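Local coordinates for protein transcriptional regulator (LacI family) (Clostridium acetobutylicum ATCC 824, PDB 3G85) that probably acts as a DNA-binding transcription factor of the LacI family, recognising cis-regulatory DNA through a part of the protein outside this fragment, at residues A[35-38]-A[39-43]; A[62-65]-A[66-69]; A[108-111]-A[112-115]; A[120-124]-A[125-129]. All coordinates share one frame; numbering follows the deposited sequence.

Contact 1 of 4, residues A[35-38]-A[39-43]; sequences QSKL and AKQNY
Leu38 O is the acceptor on which the chain turns out of helix 27-40, and it takes two backbone donors from opposite faces of its carbonyl plane. Tyr43 N arrives at 2.7 Å from Leu38 O with a nearly straight N-H (167°), while Gln41 N stands 3.0 Å from the same Leu38 O on the far side. Before this, the helix keeps its usual spacing: Ala39 N bonds to Gln35 O at 3.0 Å, and Lys40 N reaches back to Ser36 O at 3.3 Å. Asn42 has positive phi (52°), which curls the chain back so that Tyr43 N meets the helix end.

Apolar contact accompanies the bond. With CG of Tyr43 anti to its carbonyl carbon (chi1 -59°), the ring stands with one face over Leu38 O, and its CD1 touches Leu38 CB at 4.0 Å.

Among the long side chains, Lys37 and Gln41 cross obliquely, the methylenes of Lys37 lying against the end of Gln41; the lysine NZ is bonded to Ser254 OG. The Lys40 chain folds back along its own helix, bringing CE to 3.8 Å from Ser36 OG.

Lys37, Leu38 and Gln41 all touch Ile253 on helix 245-260, so the end of helix 27-40 packs on that helix just before the chain enters strand 46-52 of the beta-alpha-beta unit begun by strand 13-19.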
loop_
_atom_site.group_PDB
_atom_site.type_symbol
_atom_site.label_atom_id
_atom_site.label_comp_id
_atom_site.label_asym_id
_atom_site.label_seq_id
_atom_site.Cartn_x
_atom_site.Cartn_y
_atom_site.Cartn_z
ATOM N N GLN A 35 -2.438 10.947 14.360
ATOM C CA GLN A 35 -1.922 11.860 15.406
ATOM C C GLN A 35 -1.827 13.289 14.833
ATOM O O GLN A 35 -2.240 14.271 15.465
ATOM C CB GLN A 35 -0.563 11.373 15.982
ATOM C CG GLN A 35 -0.634 10.075 16.892
ATOM C CD GLN A 35 0.755 9.455 17.257
ATOM O OE1 GLN A 35 0.918 8.819 18.317
ATOM N NE2 GLN A 35 1.748 9.650 16.388
ATOM N N SER A 36 -1.319 13.395 13.609
ATOM C CA SER A 36 -1.031 14.682 13.004
ATOM C C SER A 36 -2.278 15.474 12.632
ATOM O O SER A 36 -2.344 16.697 12.830
ATOM C CB SER A 36 -0.129 14.480 11.790
ATOM O OG SER A 36 -0.236 15.575 10.942
ATOM N N LYS A 37 -3.254 14.764 12.074
ATOM C CA LYS A 37 -4.555 15.314 11.721
ATOM C C LYS A 37 -5.321 15.783 12.974
ATOM O O LYS A 37 -5.881 16.884 12.987
ATOM C CB LYS A 37 -5.383 14.253 10.999
ATOM C CG LYS A 37 -6.769 14.713 10.594
ATOM C CD LYS A 37 -6.699 15.833 9.639
ATOM C CE LYS A 37 -8.093 16.188 9.191
ATOM N NZ LYS A 37 -8.002 17.334 8.262
ATOM N N LEU A 38 -5.354 14.955 14.010
ATOM C CA LEU A 38 -6.067 15.333 15.235
ATOM C C LEU A 38 -5.458 16.527 15.969
ATOM O O LEU A 38 -6.199 17.384 16.499
ATOM C CB LEU A 38 -6.203 14.143 16.171
ATOM C CG LEU A 38 -7.234 13.191 15.569
ATOM C CD1 LEU A 38 -7.306 11.958 16.410
ATOM C CD2 LEU A 38 -8.611 13.880 15.389
ATOM N N ALA A 39 -4.124 16.576 15.994
ATOM C CA ALA A 39 -3.382 17.685 16.587
ATOM C C ALA A 39 -3.715 18.993 15.899
ATOM O O ALA A 39 -3.733 20.040 16.549
ATOM C CB ALA A 39 -1.897 17.432 16.536
ATOM N N LYS A 40 -3.979 18.942 14.594
ATOM C CA LYS A 40 -4.319 20.145 13.835
ATOM C C LYS A 40 -5.762 20.570 14.072
ATOM O O LYS A 40 -6.148 21.687 13.725
ATOM C CB LYS A 40 -4.106 19.932 12.342
ATOM C CG LYS A 40 -2.694 20.234 11.854
ATOM C CD LYS A 40 -2.588 20.001 10.349
ATOM C CE LYS A 40 -2.551 18.504 10.006
ATOM N NZ LYS A 40 -2.540 18.259 8.526
ATOM N N GLN A 41 -6.555 19.673 14.647
ATOM C CA GLN A 41 -7.985 19.923 14.843
ATOM C C GLN A 41 -8.321 19.994 16.321
ATOM O O GLN A 41 -9.477 19.804 16.700
ATOM C CB GLN A 41 -8.818 18.790 14.227
ATOM C CG GLN A 41 -8.673 18.636 12.753
ATOM C CD GLN A 41 -9.831 17.898 12.165
ATOM O OE1 GLN A 41 -10.562 17.169 12.862
ATOM N NE2 GLN A 41 -10.026 18.083 10.866
ATOM N N ASN A 42 -7.295 20.217 17.138
ATOM C CA ASN A 42 -7.417 20.240 18.592
ATOM C C ASN A 42 -8.118 18.997 19.181
ATOM O O ASN A 42 -8.962 19.091 20.079
ATOM C CB ASN A 42 -8.073 21.557 19.058
ATOM C CG ASN A 42 -7.821 21.853 20.540
ATOM O OD1 ASN A 42 -8.607 22.551 21.172
ATOM N ND2 ASN A 42 -6.728 21.312 21.096
ATOM N N TYR A 43 -7.772 17.825 18.658
ATOM C CA TYR A 43 -8.219 16.568 19.263
ATOM C C TYR A 43 -9.717 16.508 19.498
ATOM O O TYR A 43 -10.157 16.113 20.569
ATOM C CB TYR A 43 -7.462 16.315 20.578
ATOM C CG TYR A 43 -5.971 16.244 20.356
ATOM C CD1 TYR A 43 -5.357 15.030 20.014
ATOM C CD2 TYR A 43 -5.178 17.391 20.441
ATOM C CE1 TYR A 43 -3.996 14.958 19.781
ATOM C CE2 TYR A 43 -3.813 17.333 20.205
ATOM C CZ TYR A 43 -3.231 16.103 19.881
ATOM O OH TYR A 43 -1.882 16.024 19.644
#

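Contact 2 of 4, residues A[62-65]-A[66-69]; sequences GISK and ENSF
Ser64 OG holds together a tight turn in the loop between strands 46-52 and 71-74, in the manner of an ST turn: the hydroxyl oxygen accepts from the backbone N-H groups ahead of it. Asn67 N lies 3.1 Å from Ser64 OG with an N-H angle of 158°, and Glu66 N meets the same oxygen less squarely, at 138°. The torsion that brings OG under both N-H groups sets it between the backbone N and the carbonyl carbon (chi1 78°). Ser64 OG also bonds to Lys61 O, which makes three partners for one hydroxyl.

A backbone-to-backbone bond closes the base of the turn. Phe69 N donates to Gly62 O at 2.9 Å, and Ser68 CA makes a CA-H...O contact of 3.2 Å to the same Gly62 O.

Charge adds a link at the exposed bend. The side chains of Lys65 and Glu66 run alongside each other, and Lys65 NZ meets Glu66 OE2 at 3.3 Å in a salt bridge, nearly along the C-O bond.

Apolar packing marks the other end: Phe69 leans on strands 13-19 and 46-52 through Ala15, Tyr17, Val48 and Cys50. Gly62 packs closely on this ring, its CA sitting 3.6 Å from Phe69 CD2.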
loop_
_atom_site.group_PDB
_atom_site.type_symbol
_atom_site.label_atom_id
_atom_site.label_comp_id
_atom_site.label_asym_id
_atom_site.label_seq_id
_atom_site.Cartn_x
_atom_site.Cartn_y
_atom_site.Cartn_z
ATOM N N GLY A 62 -17.964 -3.245 17.735
ATOM C CA GLY A 62 -17.864 -1.799 17.480
ATOM C C GLY A 62 -18.472 -1.313 16.164
ATOM O O GLY A 62 -18.542 -0.108 15.934
ATOM N N ILE A 63 -18.883 -2.248 15.303
ATOM C CA ILE A 63 -19.659 -1.936 14.083
ATOM C C ILE A 63 -21.107 -2.469 14.122
ATOM O O ILE A 63 -21.824 -2.395 13.120
ATOM C CB ILE A 63 -18.940 -2.376 12.738
ATOM C CG1 ILE A 63 -18.817 -3.901 12.618
ATOM C CG2 ILE A 63 -17.577 -1.681 12.599
ATOM C CD1 ILE A 63 -18.607 -4.428 11.180
ATOM N N SER A 64 -21.535 -2.984 15.276
ATOM C CA SER A 64 -22.889 -3.529 15.436
ATOM C C SER A 64 -23.897 -2.447 15.777
ATOM O O SER A 64 -23.529 -1.344 16.205
ATOM C CB SER A 64 -22.929 -4.570 16.557
ATOM O OG SER A 64 -22.955 -3.933 17.824
ATOM N N LYS A 65 -25.176 -2.792 15.610
ATOM C CA LYS A 65 -26.283 -1.951 16.057
ATOM C C LYS A 65 -26.093 -1.471 17.496
ATOM O O LYS A 65 -26.404 -0.324 17.821
ATOM C CB LYS A 65 -27.612 -2.718 15.943
ATOM C CG LYS A 65 -28.829 -1.958 16.521
ATOM C CD LYS A 65 -30.135 -2.751 16.392
ATOM C CE LYS A 65 -31.335 -1.811 16.516
ATOM N NZ LYS A 65 -31.576 -1.352 17.923
ATOM N N GLU A 66 -25.561 -2.350 18.342
ATOM C CA GLU A 66 -25.649 -2.176 19.793
ATOM C C GLU A 66 -24.455 -1.507 20.465
ATOM O O GLU A 66 -24.631 -0.784 21.448
ATOM C CB GLU A 66 -25.939 -3.527 20.473
ATOM C CG GLU A 66 -27.297 -4.149 20.108
ATOM C CD GLU A 66 -28.497 -3.289 20.540
ATOM O OE1 GLU A 66 -28.535 -2.845 21.717
ATOM O OE2 GLU A 66 -29.410 -3.061 19.703
ATOM N N ASN A 67 -23.246 -1.753 19.960
ATOM C CA ASN A 67 -22.035 -1.294 20.644
ATOM C C ASN A 67 -21.156 -0.362 19.797
ATOM O O ASN A 67 -19.944 -0.273 20.039
ATOM C CB ASN A 67 -21.192 -2.503 21.092
ATOM C CG ASN A 67 -22.016 -3.567 21.797
ATOM O OD1 ASN A 67 -22.530 -3.336 22.892
ATOM N ND2 ASN A 67 -22.148 -4.740 21.169
ATOM N N SER A 68 -21.762 0.343 18.840
ATOM C CA SER A 68 -20.996 0.955 17.744
ATOM C C SER A 68 -20.168 2.165 18.150
ATOM O O SER A 68 -20.573 2.968 18.993
ATOM C CB SER A 68 -21.886 1.300 16.539
ATOM O OG SER A 68 -22.431 2.601 16.669
ATOM N N PHE A 69 -18.991 2.274 17.538
ATOM C CA PHE A 69 -18.214 3.495 17.569
ATOM C C PHE A 69 -18.984 4.585 16.812
ATOM O O PHE A 69 -20.006 4.304 16.215
ATOM C CB PHE A 69 -16.875 3.233 16.910
ATOM C CG PHE A 69 -15.942 2.436 17.761
ATOM C CD1 PHE A 69 -15.310 3.023 18.848
ATOM C CD2 PHE A 69 -15.701 1.097 17.484
ATOM C CE1 PHE A 69 -14.415 2.301 19.639
ATOM C CE2 PHE A 69 -14.799 0.344 18.285
ATOM C CZ PHE A 69 -14.174 0.945 19.354
#

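Contact 3 of 4, residues A[108-111]-A[112-115]; sequences NVDN and YKMG
Asp110 sits at the N-cap of helix 111-124 and grips Lys113 with both carboxylate oxygens. From its CB, which lies 4.2 Å from Lys113 CB, the chain rises with CG opposite the backbone N (chi1 -163°), and this carries the carboxylate over the first turn. CG then rests against Lys113 CG and CB. OD1 takes the capping bond from Lys113 N, 3.3 Å long but almost straight at 171°, the donor standing above the carboxylate plane. Two waters also donate to OD1, and water 1 in turn accepts from Tyr112 N, so a second N-H of the first turn is reached through solvent. At the tip, OD2 forms a salt bridge with Lys113 NZ at 2.9 Å, again from above the plane.

Behind the cap, Met114 N bonds to Asp110 O at 3.1 Å, in the carbonyl plane. Selenium of Met114, a selenomethionine, lies 3.8 Å from Val109 CG2, which ties the strand end to the helix. Asn111 is held by Arg145 and Asn98, and Tyr112 OH by Glu151.

A carboxylate facing the N-H groups of a helix start, with a lysine ammonium on its other oxygen, would be expected to keep its negative charge and to favour the start of the helix.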
loop_
_atom_site.group_PDB
_atom_site.type_symbol
_atom_site.label_atom_id
_atom_site.label_comp_id
_atom_site.label_asym_id
_atom_site.label_seq_id
_atom_site.Cartn_x
_atom_site.Cartn_y
_atom_site.Cartn_z
ATOM N N ASN A 108 -8.609 6.332 -1.443
ATOM C CA ASN A 108 -7.885 5.352 -2.262
ATOM C C ASN A 108 -6.704 5.992 -2.936
ATOM O O ASN A 108 -6.548 7.211 -2.900
ATOM C CB ASN A 108 -8.778 4.753 -3.360
ATOM C CG ASN A 108 -10.142 4.266 -2.850
ATOM O OD1 ASN A 108 -11.152 4.437 -3.538
ATOM N ND2 ASN A 108 -10.191 3.696 -1.681
ATOM N N VAL A 109 -5.835 5.173 -3.521
ATOM C CA VAL A 109 -4.739 5.722 -4.303
ATOM C C VAL A 109 -4.893 5.141 -5.705
ATOM O O VAL A 109 -5.504 4.088 -5.888
ATOM C CB VAL A 109 -3.355 5.460 -3.623
ATOM C CG1 VAL A 109 -3.045 3.944 -3.648
ATOM C CG2 VAL A 109 -2.218 6.307 -4.268
ATOM N N ASP A 110 -4.395 5.825 -6.729
ATOM C CA ASP A 110 -4.519 5.236 -8.085
ATOM C C ASP A 110 -3.448 4.187 -8.325
ATOM O O ASP A 110 -2.339 4.490 -8.758
ATOM C CB ASP A 110 -4.508 6.280 -9.196
ATOM C CG ASP A 110 -5.047 5.697 -10.540
ATOM O OD1 ASP A 110 -4.853 4.489 -10.828
ATOM O OD2 ASP A 110 -5.677 6.446 -11.313
ATOM N N ASN A 111 -3.813 2.958 -7.997
ATOM C CA ASN A 111 -2.906 1.818 -7.912
ATOM C C ASN A 111 -2.291 1.493 -9.257
ATOM O O ASN A 111 -1.103 1.382 -9.363
ATOM C CB ASN A 111 -3.672 0.623 -7.336
ATOM C CG ASN A 111 -4.067 0.857 -5.895
ATOM O OD1 ASN A 111 -3.206 0.901 -5.020
ATOM N ND2 ASN A 111 -5.371 1.061 -5.646
ATOM N N TYR A 112 -3.132 1.347 -10.279
ATOM C CA TYR A 112 -2.626 1.110 -11.620
ATOM C C TYR A 112 -1.597 2.173 -12.028
ATOM O O TYR A 112 -0.524 1.834 -12.516
ATOM C CB TYR A 112 -3.793 1.021 -12.597
ATOM C CG TYR A 112 -3.371 0.585 -13.992
ATOM C CD1 TYR A 112 -3.478 -0.750 -14.382
ATOM C CD2 TYR A 112 -2.851 1.514 -14.908
ATOM C CE1 TYR A 112 -3.080 -1.156 -15.664
ATOM C CE2 TYR A 112 -2.477 1.116 -16.183
ATOM C CZ TYR A 112 -2.594 -0.219 -16.548
ATOM O OH TYR A 112 -2.207 -0.609 -17.830
ATOM N N LYS A 113 -1.904 3.454 -11.839
ATOM C CA LYS A 113 -0.957 4.507 -12.196
ATOM C C LYS A 113 0.353 4.457 -11.414
ATOM O O LYS A 113 1.369 4.892 -11.925
ATOM C CB LYS A 113 -1.537 5.926 -12.100
ATOM C CG LYS A 113 -2.577 6.254 -13.182
ATOM C CD LYS A 113 -2.966 7.725 -13.065
ATOM C CE LYS A 113 -3.908 8.141 -14.209
ATOM N NZ LYS A 113 -5.236 7.467 -14.044
HETATM N N MSE A 114 0.337 3.978 -10.169
HETATM C CA MSE A 114 1.609 3.776 -9.462
HETATM C C MSE A 114 2.537 2.783 -10.170
HETATM O O MSE A 114 3.730 3.064 -10.353
HETATM C CB MSE A 114 1.352 3.296 -8.028
HETATM C CG MSE A 114 0.671 4.385 -7.168
HETATM SE SE MSE A 114 0.395 3.716 -5.362
HETATM C CE MSE A 114 2.242 3.785 -4.714
ATOM N N GLY A 115 2.000 1.615 -10.531
ATOM C CA GLY A 115 2.778 0.629 -11.312
ATOM C C GLY A 115 3.259 1.234 -12.618
ATOM O O GLY A 115 4.415 1.063 -13.047
HETATM O O HOH W 1 -5.944 1.818 -10.306
HETATM O O HOH W 2 -5.895 4.174 -13.566
#

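Contact 4 of 4, residues A[120-124]-A[125-129]; sequences LLFAK and KRYKS
Phe122 and Tyr127 meet as an offset edge-to-face pair: the edge of the Phe122 ring is directed at the face of Tyr127, with centroids 5.8 Å apart and planes at 87°. The touching atoms are Phe122 CD1 and Tyr127 CD2, 3.9 Å from each other. Phe122 O lies at the edge of the Tyr127 ring, close to its plane, and approaches CD2 of that ring to 3.6 Å. The tyrosine ring reaches this place with CG turned away from its carbonyl carbon (chi1 -75°), which folds it back over the helix end, and its hydroxyl bonds to Glu219.

The backbone bonds that fold the chain back are the local evidence for the helix end. Tyr127 N donates to Phe122 O at 3.2 Å with a fairly straight N-H, and Arg126 N donates to Ala123 O at 3.0 Å. Arg126 has positive phi (61°), which lets the chain reverse there.

The aliphatic part of Lys125 runs along Leu121, with Leu121 CD2 3.6 Å from Lys125 CE; the ammonium forms a salt bridge with Glu219. Leu121 and Phe122 also touch Val221 on strand 219-224, and Phe122 and Tyr127 both rest on Ala191 of strand 191-194.

The reversal at Arg126, closed by the Tyr127-Phe122 and Arg126-Ala123 bonds, is a Schellman motif, which ends helix 111-124 ahead of strand 131-134.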
loop_
_atom_site.group_PDB
_atom_site.type_symbol
_atom_site.label_atom_id
_atom_site.label_comp_id
_atom_site.label_asym_id
_atom_site.label_seq_id
_atom_site.Cartn_x
_atom_site.Cartn_y
_atom_site.Cartn_z
ATOM N N LEU A 120 7.314 3.463 -16.462
ATOM C CA LEU A 120 7.750 4.601 -17.282
ATOM C C LEU A 120 9.117 5.140 -16.889
ATOM O O LEU A 120 9.828 5.691 -17.729
ATOM C CB LEU A 120 6.675 5.711 -17.320
ATOM C CG LEU A 120 5.365 5.286 -18.017
ATOM C CD1 LEU A 120 4.245 6.325 -17.875
ATOM C CD2 LEU A 120 5.568 4.892 -19.501
ATOM N N LEU A 121 9.506 4.993 -15.621
ATOM C CA LEU A 121 10.852 5.396 -15.216
ATOM C C LEU A 121 11.876 4.507 -15.940
ATOM O O LEU A 121 12.910 4.990 -16.437
ATOM C CB LEU A 121 11.024 5.289 -13.680
ATOM C CG LEU A 121 12.369 5.746 -13.077
ATOM C CD1 LEU A 121 12.276 6.116 -11.638
ATOM C CD2 LEU A 121 13.467 4.707 -13.236
ATOM N N PHE A 122 11.603 3.205 -15.971
ATOM C CA PHE A 122 12.464 2.258 -16.693
ATOM C C PHE A 122 12.430 2.531 -18.213
ATOM O O PHE A 122 13.479 2.488 -18.873
ATOM C CB PHE A 122 12.034 0.807 -16.422
ATOM C CG PHE A 122 12.294 0.345 -14.982
ATOM C CD1 PHE A 122 13.426 0.779 -14.294
ATOM C CD2 PHE A 122 11.413 -0.532 -14.342
ATOM C CE1 PHE A 122 13.678 0.354 -12.970
ATOM C CE2 PHE A 122 11.679 -0.984 -13.037
ATOM C CZ PHE A 122 12.823 -0.535 -12.364
ATOM N N ALA A 123 11.226 2.785 -18.744
ATOM C CA ALA A 123 11.034 3.074 -20.189
ATOM C C ALA A 123 11.828 4.294 -20.609
ATOM O O ALA A 123 12.435 4.310 -21.690
ATOM C CB ALA A 123 9.588 3.283 -20.497
ATOM N N LYS A 124 11.809 5.307 -19.744
ATOM C CA LYS A 124 12.481 6.574 -19.948
ATOM C C LYS A 124 13.973 6.391 -19.958
ATOM O O LYS A 124 14.666 7.178 -20.581
ATOM C CB LYS A 124 12.119 7.520 -18.816
ATOM C CG LYS A 124 12.222 8.975 -19.117
ATOM C CD LYS A 124 11.224 9.722 -18.223
ATOM C CE LYS A 124 9.782 9.350 -18.615
ATOM N NZ LYS A 124 8.756 9.759 -17.594
ATOM N N LYS A 125 14.469 5.372 -19.247
ATOM C CA LYS A 125 15.907 5.027 -19.228
ATOM C C LYS A 125 16.286 3.977 -20.284
ATOM O O LYS A 125 17.437 3.565 -20.367
ATOM C CB LYS A 125 16.325 4.541 -17.832
ATOM C CG LYS A 125 16.024 5.571 -16.770
ATOM C CD LYS A 125 16.698 5.300 -15.460
ATOM C CE LYS A 125 16.374 6.426 -14.459
ATOM N NZ LYS A 125 17.439 6.514 -13.425
ATOM N N ARG A 126 15.295 3.572 -21.076
ATOM C CA ARG A 126 15.450 2.642 -22.210
ATOM C C ARG A 126 15.958 1.261 -21.826
ATOM O O ARG A 126 16.680 0.606 -22.597
ATOM C CB ARG A 126 16.304 3.255 -23.331
ATOM C CG ARG A 126 15.715 4.525 -23.921
ATOM C CD ARG A 126 16.751 5.293 -24.723
ATOM N NE ARG A 126 17.159 4.598 -25.943
ATOM C CZ ARG A 126 16.362 4.329 -26.981
ATOM N NH1 ARG A 126 15.061 4.678 -26.979
ATOM N NH2 ARG A 126 16.872 3.702 -28.038
ATOM N N TYR A 127 15.562 0.802 -20.639
ATOM C CA TYR A 127 15.796 -0.585 -20.269
ATOM C C TYR A 127 15.000 -1.487 -21.184
ATOM O O TYR A 127 13.882 -1.151 -21.573
ATOM C CB TYR A 127 15.400 -0.849 -18.809
ATOM C CG TYR A 127 16.388 -0.302 -17.830
ATOM C CD1 TYR A 127 17.595 -0.947 -17.614
ATOM C CD2 TYR A 127 16.115 0.861 -17.111
ATOM C CE1 TYR A 127 18.509 -0.451 -16.715
ATOM C CE2 TYR A 127 17.021 1.369 -16.207
ATOM C CZ TYR A 127 18.220 0.708 -16.020
ATOM O OH TYR A 127 19.132 1.183 -15.133
ATOM N N LYS A 128 15.564 -2.639 -21.515
ATOM C CA LYS A 128 14.933 -3.521 -22.474
ATOM C C LYS A 128 14.233 -4.716 -21.852
ATOM O O LYS A 128 13.411 -5.365 -22.497
ATOM C CB LYS A 128 15.943 -3.926 -23.577
ATOM C CG LYS A 128 16.251 -2.756 -24.532
ATOM C CD LYS A 128 15.071 -2.495 -25.474
ATOM C CE LYS A 128 15.080 -1.067 -26.095
ATOM N NZ LYS A 128 13.924 -0.194 -25.651
ATOM N N SER A 129 14.537 -5.006 -20.587
ATOM C CA SER A 129 13.735 -5.982 -19.837
ATOM C C SER A 129 13.773 -5.686 -18.333
ATOM O O SER A 129 14.550 -4.876 -17.875
ATOM C CB SER A 129 14.197 -7.410 -20.101
ATOM O OG SER A 129 15.518 -7.551 -19.647
#

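From the N terminus the four contacts follow in series; none nests within or crosses another. Contact 1 turns the chain out of helix 27-40 toward strand 46-52, and contact 2 closes a turn within the loop between that strand and strand 71-74; their centres are about 25 Å apart. Both therefore belong with the parallel sheet. Contact 3 starts helix 111-124 directly after strand 105-109 of the same sheet, and contact 4 ends that helix before strand 131-134 of the other, mixed sheet. The one helix thus carries the chain between the two sheets; the centres of contacts 3 and 4 lie about 19 Å apart. Contacts 2 and 4, about 51 Å between centres, lie on opposite sides of the chain's centre.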